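Local coordinates for protein beta-xylanase (Caldicellulosiruptor kristjanssonii, PDB 7NWN) that probably binds plant cell-wall polysaccharide through a calcium-bound family 9 carbohydrate-binding module of a xylanase (endo-1,4-beta-xylanase), from a hyperthermostable multimodular enzyme, at residues 93-98 and 114-119; 133-138 and 146-151; 106-111 and 192-197; 98-103 and 150-155. All coordinates share one frame; numbering follows the deposited sequence. Where two conformers were deposited one is given.

Contact 1 (93-98 and 114-119)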
# COMPACT_ATOMS: atom_id res chain seq x y z
N SER A 93 3.52 -8.06 8.01
CA SER A 93 2.49 -7.06 7.78
C SER A 93 2.99 -6.15 6.67
O SER A 93 4.19 -6.16 6.35
CB SER A 93 2.14 -6.30 9.07
OG SER A 93 3.29 -5.70 9.61
N VAL A 94 2.06 -5.44 6.03
CA VAL A 94 2.45 -4.40 5.09
C VAL A 94 1.92 -3.06 5.62
O VAL A 94 0.93 -3.03 6.31
CB VAL A 94 1.97 -4.68 3.65
CG1 VAL A 94 2.42 -6.03 3.10
CG2 VAL A 94 0.50 -4.48 3.49
N GLU A 95 2.60 -1.95 5.29
CA GLU A 95 2.15 -0.64 5.74
C GLU A 95 2.08 0.27 4.51
O GLU A 95 2.89 0.15 3.59
CB GLU A 95 3.19 -0.03 6.67
CG GLU A 95 3.38 -0.83 7.96
CD GLU A 95 4.31 -0.22 8.98
OE1 GLU A 95 4.77 0.93 8.77
OE2 GLU A 95 4.57 -0.89 9.99
N ILE A 96 1.05 1.13 4.52
CA ILE A 96 0.76 2.04 3.42
C ILE A 96 0.71 3.43 4.05
O ILE A 96 0.03 3.61 5.05
CB ILE A 96 -0.57 1.66 2.71
CG1 ILE A 96 -0.42 0.28 2.04
CG2 ILE A 96 -0.96 2.70 1.64
CD1 ILE A 96 -1.76 -0.40 1.85
N PHE A 97 1.43 4.37 3.45
CA PHE A 97 1.49 5.75 3.89
C PHE A 97 0.97 6.62 2.75
O PHE A 97 1.33 6.37 1.60
CB PHE A 97 2.96 6.11 4.12
CG PHE A 97 3.76 5.23 5.07
CD1 PHE A 97 4.22 3.98 4.67
CD2 PHE A 97 4.09 5.68 6.34
CE1 PHE A 97 5.02 3.21 5.51
CE2 PHE A 97 4.89 4.93 7.20
CZ PHE A 97 5.36 3.69 6.77
N LEU A 98 0.15 7.64 3.07
CA LEU A 98 -0.35 8.57 2.06
C LEU A 98 -0.32 10.01 2.58
O LEU A 98 -0.77 10.29 3.70
CB LEU A 98 -1.79 8.17 1.70
CG LEU A 98 -2.33 8.77 0.39
CD1 LEU A 98 -1.60 8.23 -0.83
CD2 LEU A 98 -3.84 8.52 0.29
N HIS A 114 -1.31 6.59 7.75
CA HIS A 114 -0.39 5.47 7.91
C HIS A 114 -1.16 4.26 8.44
O HIS A 114 -1.59 4.25 9.60
CB HIS A 114 0.81 5.89 8.79
CG HIS A 114 1.82 4.82 9.01
ND1 HIS A 114 2.71 4.85 10.06
CD2 HIS A 114 2.07 3.68 8.33
CE1 HIS A 114 3.47 3.80 10.02
NE2 HIS A 114 3.10 3.06 8.98
N TYR A 115 -1.35 3.29 7.55
CA TYR A 115 -2.16 2.11 7.83
C TYR A 115 -1.26 0.88 7.75
O TYR A 115 -0.21 0.94 7.10
CB TYR A 115 -3.25 1.98 6.76
CG TYR A 115 -4.31 3.06 6.82
CD1 TYR A 115 -5.00 3.36 7.98
CD2 TYR A 115 -4.66 3.76 5.67
CE1 TYR A 115 -5.98 4.35 8.00
CE2 TYR A 115 -5.67 4.72 5.67
CZ TYR A 115 -6.31 5.05 6.85
OH TYR A 115 -7.31 5.99 6.84
N ARG A 116 -1.71 -0.21 8.38
CA ARG A 116 -0.95 -1.47 8.43
C ARG A 116 -1.98 -2.60 8.40
O ARG A 116 -3.06 -2.44 8.97
CB ARG A 116 -0.15 -1.56 9.76
CG ARG A 116 0.76 -2.80 9.92
CD ARG A 116 1.46 -2.85 11.31
NE ARG A 116 2.39 -1.71 11.46
CZ ARG A 116 2.12 -0.57 12.10
NH1 ARG A 116 0.97 -0.40 12.74
NH2 ARG A 116 3.01 0.41 12.07
N VAL A 117 -1.65 -3.72 7.72
CA VAL A 117 -2.49 -4.90 7.78
C VAL A 117 -1.55 -6.10 7.76
O VAL A 117 -0.55 -6.10 7.02
CB VAL A 117 -3.52 -4.95 6.61
CG1 VAL A 117 -2.87 -4.80 5.23
CG2 VAL A 117 -4.44 -6.16 6.65
N ASN A 118 -1.80 -7.06 8.67
CA ASN A 118 -0.99 -8.27 8.70
C ASN A 118 -1.58 -9.36 7.78
O ASN A 118 -2.65 -9.18 7.21
CB ASN A 118 -0.77 -8.73 10.15
CG ASN A 118 -1.95 -9.44 10.79
OD1 ASN A 118 -2.94 -9.79 10.16
ND2 ASN A 118 -1.83 -9.73 12.09
N TYR A 119 -0.89 -10.52 7.67
CA TYR A 119 -1.26 -11.54 6.70
C TYR A 119 -2.60 -12.17 7.09
O TYR A 119 -3.20 -12.76 6.22
CB TYR A 119 -0.17 -12.62 6.54
CG TYR A 119 0.13 -13.34 7.82
CD1 TYR A 119 1.01 -12.81 8.76
CD2 TYR A 119 -0.58 -14.47 8.18
CE1 TYR A 119 1.24 -13.44 9.98
CE2 TYR A 119 -0.34 -15.13 9.39
CZ TYR A 119 0.57 -14.61 10.30
OH TYR A 119 0.77 -15.20 11.53
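Two neighbouring antiparallel strands of the larger sheet, 93-99 and 112-118, meet here, with Glu95 set between His114 and Arg116. The register is fixed by two hydrogen-bonded pairs, Val94 with Val117 and Ile96 with Tyr115; the straightest bond runs from Tyr115 N to Ile96 O (2.9 Å, 175°). On the face carrying Ser93, Glu95 and Phe97, Glu95 divides its carboxylate. OE1, in the imidazole plane, accepts a hydrogen bond from His114 NE2, which stands 2.7 Å away and well above the carboxylate plane; OE2 accepts Arg116 NE at 2.8 Å in a salt bridge. Arg116 gets there because its chain bends at chi3 (-65°); its NH2 is also bridged to Asp126. Phe97 covers one face of the imidazole in an offset stack, centroids 3.9 Å apart and planes 15° from parallel, whereas Glu95 OE1 meets its edge. With an alanine at Glu95, His114 NE2 would probably lose its acceptor and Arg116 one of its two carboxylate mates. On the reverse face Val94 CG2 packs against Val117 CG1 at 3.8 Å: one face bears a polar and aromatic cluster and the other packs against the second sheet, as in a beta-sandwich.

Contact 2 (133-138 and 146-151). With CA (calcium ion), chain R.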
# COMPACT_ATOMS: atom_id res chain seq x y z
N PHE A 133 -10.17 2.49 5.50
CA PHE A 133 -9.24 1.42 5.09
C PHE A 133 -10.01 0.10 5.04
O PHE A 133 -10.66 -0.31 6.03
CB PHE A 133 -8.07 1.35 6.09
CG PHE A 133 -6.91 0.43 5.76
CD1 PHE A 133 -6.32 0.46 4.51
CD2 PHE A 133 -6.29 -0.31 6.78
CE1 PHE A 133 -5.19 -0.29 4.23
CE2 PHE A 133 -5.15 -1.06 6.51
CZ PHE A 133 -4.62 -1.09 5.23
N TYR A 134 -10.00 -0.52 3.86
CA TYR A 134 -10.75 -1.77 3.72
C TYR A 134 -9.85 -2.78 3.04
O TYR A 134 -9.32 -2.48 1.96
CB TYR A 134 -11.96 -1.50 2.84
CG TYR A 134 -12.86 -2.68 2.54
CD1 TYR A 134 -13.10 -3.70 3.46
CD2 TYR A 134 -13.51 -2.74 1.30
CE1 TYR A 134 -13.96 -4.74 3.14
CE2 TYR A 134 -14.38 -3.77 0.97
CZ TYR A 134 -14.60 -4.78 1.90
OH TYR A 134 -15.46 -5.77 1.57
N THR A 135 -9.71 -3.99 3.65
CA THR A 135 -8.65 -4.90 3.18
C THR A 135 -9.19 -6.33 3.17
O THR A 135 -10.07 -6.67 3.96
CB THR A 135 -7.40 -4.85 4.07
OG1 THR A 135 -7.79 -5.30 5.37
CG2 THR A 135 -6.77 -3.47 4.17
N LYS A 136 -8.55 -7.15 2.33
CA LYS A 136 -8.66 -8.61 2.37
C LYS A 136 -7.26 -9.17 2.18
O LYS A 136 -6.42 -8.53 1.53
CB LYS A 136 -9.53 -9.07 1.20
CG LYS A 136 -10.98 -8.65 1.33
CD LYS A 136 -11.70 -9.31 2.47
CE LYS A 136 -13.14 -8.85 2.47
NZ LYS A 136 -13.79 -9.17 3.78
N THR A 137 -7.02 -10.37 2.73
CA THR A 137 -5.72 -10.99 2.51
C THR A 137 -5.98 -12.43 2.06
O THR A 137 -7.07 -12.95 2.21
CB THR A 137 -4.83 -11.01 3.78
OG1 THR A 137 -5.49 -11.78 4.77
CG2 THR A 137 -4.54 -9.62 4.30
N LYS A 138 -4.95 -13.05 1.52
CA LYS A 138 -5.06 -14.44 1.14
C LYS A 138 -3.71 -15.07 1.45
O LYS A 138 -2.68 -14.51 1.06
CB LYS A 138 -5.36 -14.58 -0.35
CG LYS A 138 -5.62 -16.04 -0.77
CD LYS A 138 -6.00 -16.18 -2.25
CE LYS A 138 -6.42 -17.62 -2.58
NZ LYS A 138 -6.63 -17.71 -4.02
N VAL A 146 -2.14 -8.99 -0.05
CA VAL A 146 -2.97 -7.98 0.58
C VAL A 146 -3.63 -7.24 -0.57
O VAL A 146 -2.95 -6.95 -1.55
CB VAL A 146 -2.14 -7.00 1.43
CG1 VAL A 146 -3.00 -5.84 1.93
CG2 VAL A 146 -1.48 -7.77 2.60
N GLU A 147 -4.95 -7.05 -0.48
CA GLU A 147 -5.64 -6.17 -1.41
C GLU A 147 -6.37 -5.12 -0.58
O GLU A 147 -7.15 -5.50 0.27
CB GLU A 147 -6.62 -7.00 -2.23
CG GLU A 147 -7.17 -6.22 -3.45
CD GLU A 147 -7.93 -7.11 -4.43
OE1 GLU A 147 -8.52 -8.13 -3.98
OE2 GLU A 147 -7.89 -6.82 -5.65
N ALA A 148 -6.09 -3.84 -0.84
CA ALA A 148 -6.47 -2.75 0.07
C ALA A 148 -7.12 -1.61 -0.72
O ALA A 148 -6.71 -1.29 -1.85
CB ALA A 148 -5.24 -2.25 0.81
N ARG A 149 -8.10 -0.99 -0.07
CA ARG A 149 -8.73 0.21 -0.60
C ARG A 149 -8.61 1.31 0.47
O ARG A 149 -8.94 1.04 1.63
CB ARG A 149 -10.20 -0.08 -0.90
CG ARG A 149 -10.96 1.10 -1.50
CD ARG A 149 -12.47 0.81 -1.68
NE ARG A 149 -13.17 1.83 -2.49
CZ ARG A 149 -13.87 2.81 -1.91
NH1 ARG A 149 -13.94 2.89 -0.58
NH2 ARG A 149 -14.54 3.65 -2.67
N ILE A 150 -8.15 2.50 0.05
CA ILE A 150 -8.18 3.69 0.90
C ILE A 150 -9.10 4.75 0.26
O ILE A 150 -8.82 5.22 -0.83
CB ILE A 150 -6.75 4.21 1.08
CG1 ILE A 150 -5.88 3.23 1.86
CG2 ILE A 150 -6.82 5.58 1.74
CD1 ILE A 150 -4.40 3.46 1.66
N ALA A 151 -10.21 5.05 0.92
CA ALA A 151 -11.17 6.07 0.49
C ALA A 151 -10.47 7.44 0.56
O ALA A 151 -9.81 7.74 1.56
CB ALA A 151 -12.34 5.98 1.44
CA CA R . -9.57 -8.48 -6.23
O HOH W 1 -11.05 -9.84 -7.63
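The Phe133 ring has Thr135 CG2 of its own strand over one face, near the rim, while Ala148 and Ile150 of strand 143-151 approach it obliquely. Its CE1 lies 3.9 Å from Ala148 CB, and CD1 is equally far from Ile150 CG1. With CG anti to the backbone N (chi1 -173°), the ring leans across the strand boundary to both. Thr135 CG2 also meets Ala148 CB at 3.9 Å, and Thr137 CG2 lies alongside Val146 CG2, so methyl groups line the face turned toward strands 93-99 and 112-118. Outside the hairpin, Thr135 OG1 bonds to Asn121 and Thr137 OG1 to Tyr119 O. Beneath these contacts the strands run antiparallel at 171°, joined by the hydrogen-bonded pairs Tyr134-Arg149 and Lys136-Glu147; Glu147 N reaches Lys136 O at 176°. On the opposite face Glu147 grips a calcium ion with both oxygens, OE1 at 2.5 Å and OE2 at 2.4 Å. Val31, Asp33, Glu35, Asp37 and water 1 complete the site, and Gly34 N and Trp40 NE1 also bond to the carboxylate. Because its other protein ligands come from residues 31-37, the calcium ties this hairpin to that loop, and it probably offsets the charge of the carboxylates round it.

Contact 3 (106-111 and 192-197); sequences ISYQSD and QNPSLF. With CA (calcium ion), chain S; EDO (1,2-ethanediol), chain I.
Tyr108 and Pro194 form the centre of this loop-to-loop contact. Pro194 CG sits over one face of the phenol ring, 4.0 Å from its centroid and 28° off the normal, a CH-pi contact whose nearest ring atom is Tyr108 CD1. The proline CD meanwhile rests against the Ser107 backbone. At the ring's edge, near its plane, lie the Gln192 carbonyl and Asn193 N, and farther out Tyr108 OH comes 3.4 Å from Phe197 CZ, at the edge of the phenyl ring; the two side chains cross at about a right angle. That hydroxyl is hydrogen-bonded to Ala190 O, which anchors the far end of the tyrosine.

Between the two backbones the link is made by water 2, which accepts from Tyr108 N at 3.0 Å and donates to Gln192 O at 2.8 Å. Beside it, Ser107 CA points its hydrogen almost straight at Gln192 O (172° at the hydrogen).

The next shell sets these groups in place. Asn193, with CG anti to its own N (chi1 -174°), turns OD1 back to accept from Ser195 N in an Asx turn and from Ser195 OG at 2.7 Å, both from the same face of the amide. The same OD1 lies only 3.1 Å from Ile106 CA. On the other loop, Asp111 holds a calcium ion through both carboxylate oxygens, and Asp99, Asp103 and Asp112 share the metal. An Asx turn thus leads into the short 3-10 segment 194-196, whose proline packs on a tyrosine and joins two inter-strand loops at one end of the beta-sandwich, beside a calcium site.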
# COMPACT_ATOMS: atom_id res chain seq x y z
N ILE A 106 7.19 17.88 7.38
CA ILE A 106 8.26 17.09 7.96
C ILE A 106 7.70 16.35 9.18
O ILE A 106 8.40 15.56 9.79
CB ILE A 106 9.50 17.95 8.30
CG1 ILE A 106 9.17 19.11 9.25
CG2 ILE A 106 10.22 18.40 7.03
CD1 ILE A 106 10.31 19.46 10.18
N SER A 107 6.44 16.63 9.51
CA SER A 107 5.74 15.92 10.56
C SER A 107 4.28 15.75 10.12
O SER A 107 3.87 16.35 9.13
CB SER A 107 5.93 16.65 11.88
OG SER A 107 4.99 17.71 12.02
N TYR A 108 3.51 14.89 10.80
CA TYR A 108 2.26 14.39 10.23
C TYR A 108 1.19 15.47 10.32
O TYR A 108 0.92 15.96 11.41
CB TYR A 108 1.82 13.07 10.90
CG TYR A 108 2.28 11.81 10.20
CD1 TYR A 108 3.64 11.56 10.02
CD2 TYR A 108 1.38 10.87 9.68
CE1 TYR A 108 4.08 10.44 9.31
CE2 TYR A 108 1.82 9.73 9.00
CZ TYR A 108 3.18 9.49 8.85
OH TYR A 108 3.65 8.40 8.16
N GLN A 109 0.53 15.78 9.21
CA GLN A 109 -0.60 16.71 9.25
C GLN A 109 -1.92 15.93 9.35
O GLN A 109 -1.92 14.69 9.40
CB GLN A 109 -0.58 17.57 7.99
CG GLN A 109 0.79 18.08 7.59
CD GLN A 109 1.30 19.07 8.62
OE1 GLN A 109 2.40 18.93 9.13
NE2 GLN A 109 0.47 20.04 8.97
N SER A 110 -3.03 16.66 9.35
CA SER A 110 -4.38 16.13 9.52
C SER A 110 -4.79 15.22 8.35
O SER A 110 -5.64 14.37 8.54
CB SER A 110 -5.39 17.25 9.69
OG SER A 110 -5.38 18.05 8.51
N ASP A 111 -4.21 15.42 7.16
CA ASP A 111 -4.55 14.63 5.99
C ASP A 111 -3.59 13.43 5.78
O ASP A 111 -3.68 12.76 4.75
CB ASP A 111 -4.45 15.52 4.75
CG ASP A 111 -2.99 15.84 4.42
OD1 ASP A 111 -2.30 16.36 5.36
OD2 ASP A 111 -2.53 15.47 3.29
N GLN A 192 7.22 9.10 10.73
CA GLN A 192 7.31 10.35 11.50
C GLN A 192 7.31 11.56 10.56
O GLN A 192 6.93 12.63 10.98
CB GLN A 192 8.64 10.47 12.26
CG GLN A 192 8.65 9.71 13.56
CD GLN A 192 9.82 10.04 14.44
OE1 GLN A 192 9.63 10.64 15.49
NE2 GLN A 192 11.03 9.70 14.03
N ASN A 193 7.73 11.35 9.32
CA ASN A 193 8.10 12.41 8.41
C ASN A 193 7.51 12.19 7.00
O ASN A 193 8.08 11.50 6.16
CB ASN A 193 9.63 12.53 8.38
CG ASN A 193 10.13 13.71 7.58
OD1 ASN A 193 9.37 14.41 6.92
ND2 ASN A 193 11.44 13.89 7.55
N PRO A 194 6.37 12.83 6.65
CA PRO A 194 5.77 12.65 5.32
C PRO A 194 6.63 13.08 4.13
O PRO A 194 6.46 12.55 3.03
CB PRO A 194 4.47 13.44 5.44
CG PRO A 194 4.16 13.38 6.91
CD PRO A 194 5.52 13.59 7.57
N SER A 195 7.61 13.97 4.37
CA SER A 195 8.46 14.48 3.31
C SER A 195 9.38 13.39 2.80
O SER A 195 10.01 13.54 1.76
CB SER A 195 9.25 15.71 3.78
OG SER A 195 10.38 15.37 4.59
N LEU A 196 9.46 12.27 3.53
CA LEU A 196 10.29 11.17 3.08
C LEU A 196 9.54 10.25 2.10
O LEU A 196 10.16 9.34 1.53
CB LEU A 196 10.73 10.36 4.32
CG LEU A 196 11.69 11.06 5.28
CD1 LEU A 196 12.05 10.14 6.45
CD2 LEU A 196 12.94 11.52 4.57
N PHE A 197 8.20 10.44 1.96
CA PHE A 197 7.41 9.58 1.07
C PHE A 197 7.88 9.82 -0.36
O PHE A 197 8.38 10.89 -0.65
CB PHE A 197 5.93 9.95 1.10
CG PHE A 197 5.26 9.76 2.42
CD1 PHE A 197 5.94 9.17 3.48
CD2 PHE A 197 3.94 10.12 2.60
CE1 PHE A 197 5.33 8.98 4.71
CE2 PHE A 197 3.32 9.91 3.82
CZ PHE A 197 4.02 9.36 4.88
CA CA S . -0.34 15.87 3.92
C1 EDO I . -3.62 12.69 11.34
O1 EDO I . -2.44 12.25 10.59
C2 EDO I . -4.77 11.79 11.77
O2 EDO I . -4.54 10.87 12.86
O HOH W 2 4.87 13.17 12.84
O HOH W 3 2.01 16.14 4.77

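Contact 4 (98-103 and 150-155). With CA (calcium ion), chain S; EDO (1,2-ethanediol), chain J.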
# COMPACT_ATOMS: atom_id res chain seq x y z
N LEU A 98 0.15 7.64 3.07
CA LEU A 98 -0.35 8.57 2.06
C LEU A 98 -0.32 10.01 2.58
O LEU A 98 -0.77 10.29 3.70
CB LEU A 98 -1.79 8.17 1.70
CG LEU A 98 -2.33 8.77 0.39
CD1 LEU A 98 -1.60 8.23 -0.83
CD2 LEU A 98 -3.84 8.52 0.29
N ASP A 99 0.23 10.92 1.76
CA ASP A 99 0.15 12.36 1.99
C ASP A 99 -0.78 12.88 0.88
O ASP A 99 -0.32 13.11 -0.24
CB ASP A 99 1.56 12.97 1.91
CG ASP A 99 1.70 14.51 1.87
OD1 ASP A 99 0.71 15.25 2.14
OD2 ASP A 99 2.81 14.95 1.51
N GLU A 100 -2.07 12.94 1.22
CA GLU A 100 -3.13 13.09 0.24
C GLU A 100 -3.09 14.49 -0.38
O GLU A 100 -3.28 14.62 -1.58
CB GLU A 100 -4.50 12.84 0.89
CG GLU A 100 -5.61 12.63 -0.12
CD GLU A 100 -6.98 12.35 0.48
OE1 GLU A 100 -7.10 12.22 1.71
OE2 GLU A 100 -7.92 12.24 -0.29
N ASN A 101 -2.81 15.53 0.43
CA ASN A 101 -2.75 16.88 -0.12
C ASN A 101 -1.38 17.18 -0.73
O ASN A 101 -1.21 18.22 -1.32
CB ASN A 101 -3.09 17.97 0.91
CG ASN A 101 -4.47 17.80 1.53
OD1 ASN A 101 -5.39 17.23 0.95
ND2 ASN A 101 -4.62 18.26 2.76
N PHE A 102 -0.40 16.28 -0.59
CA PHE A 102 0.96 16.53 -1.09
C PHE A 102 1.61 17.77 -0.46
O PHE A 102 2.37 18.47 -1.12
CB PHE A 102 0.97 16.60 -2.61
CG PHE A 102 2.33 16.40 -3.23
CD1 PHE A 102 3.15 15.36 -2.85
CD2 PHE A 102 2.79 17.26 -4.23
CE1 PHE A 102 4.40 15.18 -3.43
CE2 PHE A 102 4.02 17.06 -4.83
CZ PHE A 102 4.84 16.02 -4.43
N ASP A 103 1.37 18.01 0.84
CA ASP A 103 2.05 19.03 1.64
C ASP A 103 3.54 18.75 1.78
O ASP A 103 4.33 19.69 1.80
CB ASP A 103 1.55 19.07 3.07
CG ASP A 103 0.06 19.17 3.13
OD1 ASP A 103 -0.48 20.15 2.60
OD2 ASP A 103 -0.55 18.26 3.70
N ILE A 150 -8.15 2.50 0.05
CA ILE A 150 -8.18 3.69 0.90
C ILE A 150 -9.10 4.75 0.26
O ILE A 150 -8.82 5.22 -0.83
CB ILE A 150 -6.75 4.21 1.08
CG1 ILE A 150 -5.88 3.23 1.86
CG2 ILE A 150 -6.82 5.58 1.74
CD1 ILE A 150 -4.40 3.46 1.66
N ALA A 151 -10.21 5.05 0.92
CA ALA A 151 -11.17 6.07 0.49
C ALA A 151 -10.47 7.44 0.56
O ALA A 151 -9.81 7.74 1.56
CB ALA A 151 -12.34 5.98 1.44
N LEU A 152 -10.49 8.20 -0.54
CA LEU A 152 -9.85 9.50 -0.66
C LEU A 152 -10.85 10.60 -0.29
O LEU A 152 -12.05 10.44 -0.53
CB LEU A 152 -9.40 9.65 -2.12
CG LEU A 152 -8.27 8.69 -2.48
CD1 LEU A 152 -8.02 8.68 -4.00
CD2 LEU A 152 -7.01 9.06 -1.70
N SER A 153 -10.38 11.67 0.35
CA SER A 153 -11.30 12.71 0.78
C SER A 153 -11.29 13.82 -0.26
O SER A 153 -12.30 14.47 -0.45
CB SER A 153 -10.96 13.29 2.15
OG SER A 153 -9.57 13.60 2.16
N LYS A 154 -10.12 14.09 -0.84
CA LYS A 154 -10.01 15.01 -1.96
C LYS A 154 -10.39 14.25 -3.23
O LYS A 154 -9.96 13.11 -3.40
CB LYS A 154 -8.56 15.53 -2.00
CG LYS A 154 -7.99 15.74 -3.40
CD LYS A 154 -6.57 16.28 -3.45
CE LYS A 154 -6.40 17.56 -2.66
NZ LYS A 154 -5.38 18.45 -3.25
N LYS A 155 -11.19 14.87 -4.10
CA LYS A 155 -11.56 14.26 -5.38
C LYS A 155 -10.33 14.15 -6.26
O LYS A 155 -9.73 15.15 -6.61
CB LYS A 155 -12.58 15.13 -6.13
CG LYS A 155 -14.03 14.68 -5.97
CD LYS A 155 -14.61 14.94 -4.59
CE LYS A 155 -16.11 14.74 -4.49
NZ LYS A 155 -16.63 15.10 -3.15
CA CA S . -0.34 15.87 3.92
C1 EDO J . -15.57 11.25 -3.38
O1 EDO J . -14.73 11.63 -4.46
C2 EDO J . -14.95 11.49 -2.06
O2 EDO J . -15.14 12.82 -1.59
O HOH W 4 -2.91 16.10 -3.74
O HOH W 5 -7.82 16.23 1.81
O HOH W 3 2.01 16.14 4.77
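Running out of their strands, the two chains keep almost the same direction, 7° apart from Leu98 to Asn101 against Ile150 to Lys154; the Glu100 and Lys154 CA atoms stand 7.5 Å apart, so the backbones do not pair directly, and the bridge is built by side chains, above all Glu100 reaching backbone amides. Its chain is extended, with CG opposite the backbone N (chi1 -166°), and delivers the carboxylate to the turn at Ser153. OE2 accepts two backbone amides: Ser153 N at 2.6 Å through the syn lone pair, and Lys154 N at 2.9 Å from well above the carboxylate plane. Ser153 OG donates to the other oxygen, OE1, also at 2.9 Å and out of plane, and Arg132 forms a salt bridge with OE1. Four donors thus fix the carboxylate's rotation, and the arginine is likely to offset its charge. A leucine in place of Glu100 would probably strand the amides of Ser153 and Lys154 without their acceptor and take the salt-bridge mate from Arg132.

Leu98 CD2 meets Leu152 CD2 at 3.8 Å, the side chains crossing at about a right angle. Toward solvent, water 5 donates to both Asn101 OD1 and Ser153 OG.

Asp99, just before Glu100, and Asp103 give OD1 and OD2 to the calcium ion shared with Asp111. The contact joins the ends of strands 93-99 and 143-151, one from each sheet, with Met162 of strand 161-171 touching Leu98, Glu100 and Leu152, and Leu113 of strand 112-118 against Leu98 and Ile150.

In the fold
Contact 1 and contact 2 are strand pairings in the two opposed sheets, with centres about 9 Å apart; they meet face to face where Val117 CG1 touches Val146 CG1 at 3.5 Å. Contact 4, its centre about 16 Å from theirs, spans the sheets at one end, sharing Leu98 with contact 1 and Ile150 and Ala151 with contact 2. Contacts 3 and 4 have centres about 12 Å apart, and both reach the same calcium ion. Along the chain contact 1 closes before contact 2 opens, contact 2 is nested inside the loop closed by contact 3, and contacts 1, 3 and 4 interleave, so distant segments are tied into one calcium-bound beta-sandwich.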